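Local coordinates for haloacid dehalogenase-like hydrolase (Salmonella enterica subsp. enterica serovar Typhi, PDB 4EZE), which probably hydrolyses O-phosphoserine to serine and phosphate, the last step of serine biosynthesis, as a magnesium-dependent phosphatase of the SerB family, at residues Ala154-Arg159 with Leu239-Ala244; Asn224-Arg229 with Asp235-Pro240. All coordinates share one frame; numbering follows the deposited sequence. Where two conformers were deposited one is given.

Contact 1 (Ala154-Arg159 with Leu239-Ala244)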
loop_
_atom_site.group_PDB
_atom_site.type_symbol
_atom_site.label_atom_id
_atom_site.label_comp_id
_atom_site.label_asym_id
_atom_site.label_seq_id
_atom_site.Cartn_x
_atom_site.Cartn_y
_atom_site.Cartn_z
ATOM N N ALA A 154 -2.435 2.292 22.889
ATOM C CA ALA A 154 -3.166 3.195 23.770
ATOM C C ALA A 154 -3.761 4.344 22.940
ATOM O O ALA A 154 -4.837 4.863 23.252
ATOM C CB ALA A 154 -2.256 3.706 24.886
ATOM N N SER A 155 -3.086 4.700 21.851
ATOM C CA SER A 155 -3.678 5.611 20.877
ATOM C C SER A 155 -4.955 4.996 20.328
ATOM O O SER A 155 -6.020 5.628 20.317
ATOM C CB SER A 155 -2.714 5.864 19.727
ATOM O OG SER A 155 -3.398 6.374 18.594
ATOM N N PHE A 156 -4.851 3.754 19.870
ATOM C CA PHE A 156 -6.023 3.076 19.327
ATOM C C PHE A 156 -7.135 2.932 20.383
ATOM O O PHE A 156 -8.302 3.232 20.124
ATOM C CB PHE A 156 -5.648 1.702 18.732
ATOM C CG PHE A 156 -6.822 0.973 18.154
ATOM C CD1 PHE A 156 -7.284 1.280 16.885
ATOM C CD2 PHE A 156 -7.507 0.022 18.901
ATOM C CE1 PHE A 156 -8.401 0.642 16.364
ATOM C CE2 PHE A 156 -8.623 -0.628 18.381
ATOM C CZ PHE A 156 -9.072 -0.316 17.106
ATOM N N THR A 157 -6.789 2.482 21.581
ATOM C CA THR A 157 -7.828 2.251 22.585
ATOM C C THR A 157 -8.513 3.568 22.940
ATOM O O THR A 157 -9.747 3.655 22.992
ATOM C CB THR A 157 -7.264 1.582 23.867
ATOM O OG1 THR A 157 -5.987 2.142 24.171
ATOM C CG2 THR A 157 -7.071 0.093 23.664
ATOM N N ARG A 158 -7.705 4.593 23.204
ATOM C CA ARG A 158 -8.236 5.924 23.537
ATOM C C ARG A 158 -9.209 6.454 22.498
ATOM O O ARG A 158 -10.304 6.908 22.834
ATOM C CB ARG A 158 -7.109 6.937 23.719
ATOM C CG ARG A 158 -6.766 7.212 25.169
ATOM C CD ARG A 158 -5.459 7.978 25.279
ATOM N NE ARG A 158 -5.316 8.624 26.580
ATOM C CZ ARG A 158 -5.140 7.972 27.725
ATOM N NH1 ARG A 158 -5.091 6.647 27.742
ATOM N NH2 ARG A 158 -5.023 8.648 28.858
ATOM N N ARG A 159 -8.806 6.408 21.233
ATOM C CA ARG A 159 -9.674 6.906 20.167
ATOM C C ARG A 159 -10.954 6.100 20.050
ATOM O O ARG A 159 -12.034 6.659 19.838
ATOM C CB ARG A 159 -8.922 6.954 18.832
ATOM C CG ARG A 159 -7.898 8.086 18.807
ATOM C CD ARG A 159 -7.115 8.168 17.503
ATOM N NE ARG A 159 -6.252 7.006 17.358
ATOM C CZ ARG A 159 -6.292 6.178 16.325
ATOM N NH1 ARG A 159 -7.120 6.419 15.316
ATOM N NH2 ARG A 159 -5.474 5.132 16.289
ATOM N N LEU A 239 -8.541 -8.592 22.123
ATOM C CA LEU A 239 -7.074 -8.648 22.369
ATOM C C LEU A 239 -6.477 -9.977 21.913
ATOM O O LEU A 239 -7.146 -11.006 21.985
ATOM C CB LEU A 239 -6.770 -8.494 23.858
ATOM C CG LEU A 239 -7.525 -7.371 24.550
ATOM C CD1 LEU A 239 -7.121 -7.383 26.012
ATOM C CD2 LEU A 239 -7.256 -6.021 23.863
ATOM N N PRO A 240 -5.209 -9.973 21.463
ATOM C CA PRO A 240 -4.261 -8.860 21.399
ATOM C C PRO A 240 -4.582 -7.918 20.231
ATOM O O PRO A 240 -5.147 -8.352 19.223
ATOM C CB PRO A 240 -2.930 -9.565 21.139
ATOM C CG PRO A 240 -3.324 -10.749 20.261
ATOM C CD PRO A 240 -4.719 -11.150 20.711
ATOM N N ILE A 241 -4.226 -6.643 20.371
ATOM C CA ILE A 241 -4.593 -5.626 19.387
ATOM C C ILE A 241 -3.719 -5.776 18.158
ATOM O O ILE A 241 -2.560 -6.150 18.281
ATOM C CB ILE A 241 -4.464 -4.211 19.995
ATOM C CG1 ILE A 241 -5.672 -3.919 20.890
ATOM C CG2 ILE A 241 -4.328 -3.143 18.921
ATOM C CD1 ILE A 241 -5.329 -3.095 22.108
ATOM N N MET A 242 -4.280 -5.479 16.985
ATOM C CA MET A 242 -3.559 -5.581 15.722
ATOM C C MET A 242 -2.614 -4.398 15.561
ATOM O O MET A 242 -2.941 -3.428 14.895
ATOM C CB MET A 242 -4.549 -5.604 14.554
ATOM C CG MET A 242 -3.908 -5.763 13.175
ATOM S SD MET A 242 -3.418 -7.467 12.751
ATOM C CE MET A 242 -4.936 -8.079 11.998
ATOM N N ASN A 243 -1.450 -4.468 16.186
ATOM C CA ASN A 243 -0.441 -3.427 16.013
ATOM C C ASN A 243 0.443 -3.784 14.836
ATOM O O ASN A 243 0.073 -4.640 14.022
ATOM C CB ASN A 243 0.409 -3.260 17.283
ATOM C CG ASN A 243 1.095 -4.545 17.703
ATOM O OD1 ASN A 243 1.156 -5.522 16.945
ATOM N ND2 ASN A 243 1.623 -4.548 18.917
ATOM N N ALA A 244 1.607 -3.133 14.757
ATOM C CA ALA A 244 2.469 -3.228 13.583
ATOM C C ALA A 244 3.030 -4.643 13.454
ATOM O O ALA A 244 2.942 -5.273 12.399
ATOM C CB ALA A 244 3.589 -2.191 13.645
#

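Contact 2 (Asn224-Arg229 with Asp235-Pro240)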
loop_
_atom_site.group_PDB
_atom_site.type_symbol
_atom_site.label_atom_id
_atom_site.label_comp_id
_atom_site.label_asym_id
_atom_site.label_seq_id
_atom_site.Cartn_x
_atom_site.Cartn_y
_atom_site.Cartn_z
ATOM N N ASN A 224 -8.383 -4.918 13.684
ATOM C CA ASN A 224 -8.846 -4.963 15.074
ATOM C C ASN A 224 -10.334 -5.213 15.083
ATOM O O ASN A 224 -11.031 -4.915 14.111
ATOM C CB ASN A 224 -8.577 -3.658 15.783
ATOM C CG ASN A 224 -7.157 -3.527 16.226
ATOM O OD1 ASN A 224 -6.692 -4.301 17.049
ATOM N ND2 ASN A 224 -6.460 -2.512 15.709
ATOM N N THR A 225 -10.839 -5.761 16.181
ATOM C CA THR A 225 -12.257 -6.018 16.257
ATOM C C THR A 225 -12.815 -5.240 17.437
ATOM O O THR A 225 -12.316 -5.363 18.559
ATOM C CB THR A 225 -12.577 -7.518 16.403
ATOM O OG1 THR A 225 -11.680 -8.287 15.586
ATOM C CG2 THR A 225 -14.010 -7.803 15.955
ATOM N N VAL A 226 -13.816 -4.407 17.179
ATOM C CA VAL A 226 -14.503 -3.706 18.269
ATOM C C VAL A 226 -15.963 -4.105 18.233
ATOM O O VAL A 226 -16.640 -3.902 17.226
ATOM C CB VAL A 226 -14.347 -2.197 18.149
ATOM C CG1 VAL A 226 -15.048 -1.507 19.321
ATOM C CG2 VAL A 226 -12.855 -1.858 18.113
ATOM N N GLU A 227 -16.431 -4.725 19.314
ATOM C CA GLU A 227 -17.762 -5.302 19.322
ATOM C C GLU A 227 -18.821 -4.218 19.198
ATOM O O GLU A 227 -18.670 -3.121 19.716
ATOM C CB GLU A 227 -17.999 -6.089 20.609
ATOM C CG GLU A 227 -19.412 -6.646 20.706
ATOM C CD GLU A 227 -19.796 -7.044 22.126
ATOM O OE1 GLU A 227 -19.120 -6.626 23.089
ATOM O OE2 GLU A 227 -20.790 -7.774 22.279
ATOM N N ILE A 228 -19.891 -4.545 18.503
ATOM C CA ILE A 228 -21.050 -3.689 18.404
ATOM C C ILE A 228 -22.201 -4.461 19.007
ATOM O O ILE A 228 -22.476 -5.592 18.606
ATOM C CB ILE A 228 -21.405 -3.388 16.945
ATOM C CG1 ILE A 228 -20.499 -2.288 16.393
ATOM C CG2 ILE A 228 -22.878 -3.024 16.827
ATOM C CD1 ILE A 228 -20.473 -2.227 14.876
ATOM N N ARG A 229 -22.860 -3.852 19.982
ATOM C CA ARG A 229 -23.943 -4.503 20.697
ATOM C C ARG A 229 -25.125 -3.544 20.845
ATOM O O ARG A 229 -24.931 -2.346 21.098
ATOM C CB ARG A 229 -23.461 -4.967 22.068
ATOM C CG ARG A 229 -24.289 -6.119 22.617
ATOM C CD ARG A 229 -23.978 -6.381 24.072
ATOM N NE ARG A 229 -22.548 -6.260 24.368
ATOM C CZ ARG A 229 -22.003 -6.546 25.549
ATOM N NH1 ARG A 229 -22.763 -6.974 26.549
ATOM N NH2 ARG A 229 -20.696 -6.410 25.733
ATOM N N ASP A 235 -16.831 -0.534 23.632
ATOM C CA ASP A 235 -15.381 -0.425 23.729
ATOM C C ASP A 235 -14.791 -1.803 24.024
ATOM O O ASP A 235 -13.722 -1.897 24.633
ATOM C CB ASP A 235 -14.989 0.500 24.879
ATOM C CG ASP A 235 -15.441 -0.047 26.236
ATOM O OD1 ASP A 235 -15.954 -1.184 26.275
ATOM O OD2 ASP A 235 -15.279 0.649 27.257
ATOM N N ASN A 236 -15.493 -2.874 23.647
ATOM C CA ASN A 236 -14.928 -4.209 23.775
ATOM C C ASN A 236 -14.033 -4.501 22.574
ATOM O O ASN A 236 -14.502 -4.901 21.498
ATOM C CB ASN A 236 -16.032 -5.264 23.952
ATOM C CG ASN A 236 -16.921 -4.979 25.152
ATOM O OD1 ASN A 236 -16.498 -4.332 26.122
ATOM N ND2 ASN A 236 -18.167 -5.441 25.087
ATOM N N ILE A 237 -12.744 -4.259 22.762
ATOM C CA ILE A 237 -11.767 -4.456 21.722
ATOM C C ILE A 237 -11.164 -5.868 21.862
ATOM O O ILE A 237 -10.675 -6.231 22.924
ATOM C CB ILE A 237 -10.643 -3.398 21.830
ATOM C CG1 ILE A 237 -11.208 -1.982 21.705
ATOM C CG2 ILE A 237 -9.603 -3.588 20.729
ATOM C CD1 ILE A 237 -10.139 -0.922 21.804
ATOM N N THR A 238 -11.212 -6.672 20.804
ATOM C CA THR A 238 -10.558 -8.003 20.828
ATOM C C THR A 238 -9.046 -7.915 21.086
ATOM O O THR A 238 -8.341 -7.236 20.337
ATOM C CB THR A 238 -10.739 -8.678 19.472
ATOM O OG1 THR A 238 -12.131 -8.901 19.249
ATOM C CG2 THR A 238 -9.957 -10.027 19.389
ATOM N N LEU A 239 -8.541 -8.592 22.123
ATOM C CA LEU A 239 -7.074 -8.648 22.369
ATOM C C LEU A 239 -6.477 -9.977 21.913
ATOM O O LEU A 239 -7.146 -11.006 21.985
ATOM C CB LEU A 239 -6.770 -8.494 23.858
ATOM C CG LEU A 239 -7.525 -7.371 24.550
ATOM C CD1 LEU A 239 -7.121 -7.383 26.012
ATOM C CD2 LEU A 239 -7.256 -6.021 23.863
ATOM N N PRO A 240 -5.209 -9.973 21.463
ATOM C CA PRO A 240 -4.261 -8.860 21.399
ATOM C C PRO A 240 -4.582 -7.918 20.231
ATOM O O PRO A 240 -5.147 -8.352 19.223
ATOM C CB PRO A 240 -2.930 -9.565 21.139
ATOM C CG PRO A 240 -3.324 -10.749 20.261
ATOM C CD PRO A 240 -4.719 -11.150 20.711
HETATM O O HOH W 1 -8.511 -5.902 17.963
HETATM O O HOH W 2 -14.132 -7.369 20.174
#

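Contact 1 (Ala154-Arg159 with Leu239-Ala244)
Phe156 and Thr157, successive residues of helix 152-161, touch Ile241 in the loop that carries the chain into helix 244-258. The helix lies between strands 110-113 and 197-202 in sequence, where HAD phosphatases of this family insert their helical cap, so the contact probably brings the cap against the link from the hairpin back into the core. It is light: 104 Å² is buried in all, and the nearest CA atoms, those of Phe156 and Ile241, are 8.8 Å apart.

Along the helix, Ser155 touches Ala145 of helix 135-146. Phe156 leaves the helix toward the loop, CG anti to the backbone N (chi1 -180°). Ring atom CD2 comes within 4.5 Å of Ile241 CG2, and the methyl approaches the ring obliquely. The Phe156 side chain is also about 8 Å from that of Asp116, the predicted proton donor.

Thr157 makes the nearer touch, methyl to methyl: its CG2 is 4.0 Å from Ile241 CD1, and the two side chains cross at about a right angle. The division of labour follows from chi1 of 39°, which sets OG1 between the backbone N and carbonyl carbon, where it bonds the O of Asn153, and leaves CG2 for the isoleucine. Beyond Ile241 the loop bends in an inverse gamma turn centred on Met242, and Asn243 caps the next helix through Asn246 N. One turn on from Ser155, Arg159 reaches back along the helix: its NE donates to Ser155 OG at 3.2 Å, with the oxygen 20° out of the guanidinium plane.

Contact 2 (Asn224-Arg229 with Asp235-Pro240)
Thr225 O receives the backbone N-H of Thr238 at 2.8 Å (163° at the hydrogen), and Glu227 N gives its own to Asn236 O at 2.9 Å (170°). These two nearly straight bonds flank Val226 and Ile237, an antiparallel non-hydrogen-bonded pair in the hairpin of strands 226-229 and 232-237. The same two carbonyls also take CA-H...O contacts: Ile237 CA is 3.3 Å from Thr225 O, and Val226 CA reaches Asn236 O. On the face where Val226 and Ile237 lie side by side, Val226 CG2 packs on Ile237 CG1 at 4.0 Å.

Water extends the polar network. One molecule donates to both Thr225 O and Asn236 O, the latter at 2.8 Å, and also bonds Thr238 OG1. A second accepts the Thr225 N-H at 2.9 Å where the two strands part and lies within donating distance of Asn224 OD1 (2.6 Å) and Thr238 O, with more acceptors than protons; OD1 also takes Met242 N. Asn224 ND2 is satisfied by Gly203 O, and Val226 N by Asp206 OD1.

At the outer end Arg229 NH2 meets the syn side of Glu227 OE1 at 3.1 Å, a salt bridge along one strand, with the extended glutamate chain (CG anti to N, chi1 177°) carrying the carboxylate out to it. The carbonyls of Thr225 and Asn236 each take an N-H and a water, so the acceptors flanking the pair are satisfied even in a surface hairpin.

Overall arrangement
The contacts adjoin, with centres 10 Å apart, and both end on the stretch from strand 232-237 to helix 244-258, sharing Leu239 and Pro240. Along the chain, helix 152-161 comes first, then the hairpin, then the loop. The hairpin follows strand 220-224, an outermost strand of the parallel sheet, where HAD enzymes may carry a second, C2-type insertion. Contact 2 pairs the strands at the open end of that hairpin; contact 1 lays the loop leaving it against the helix. Asn224 joins them: its OD1 is 2.7 Å from Met242 N, a probable hydrogen bond, and its CB packs on Phe156 CZ. Helix, hairpin and loop thus pack where the probable cap meets strand 220-224, near the predicted active site.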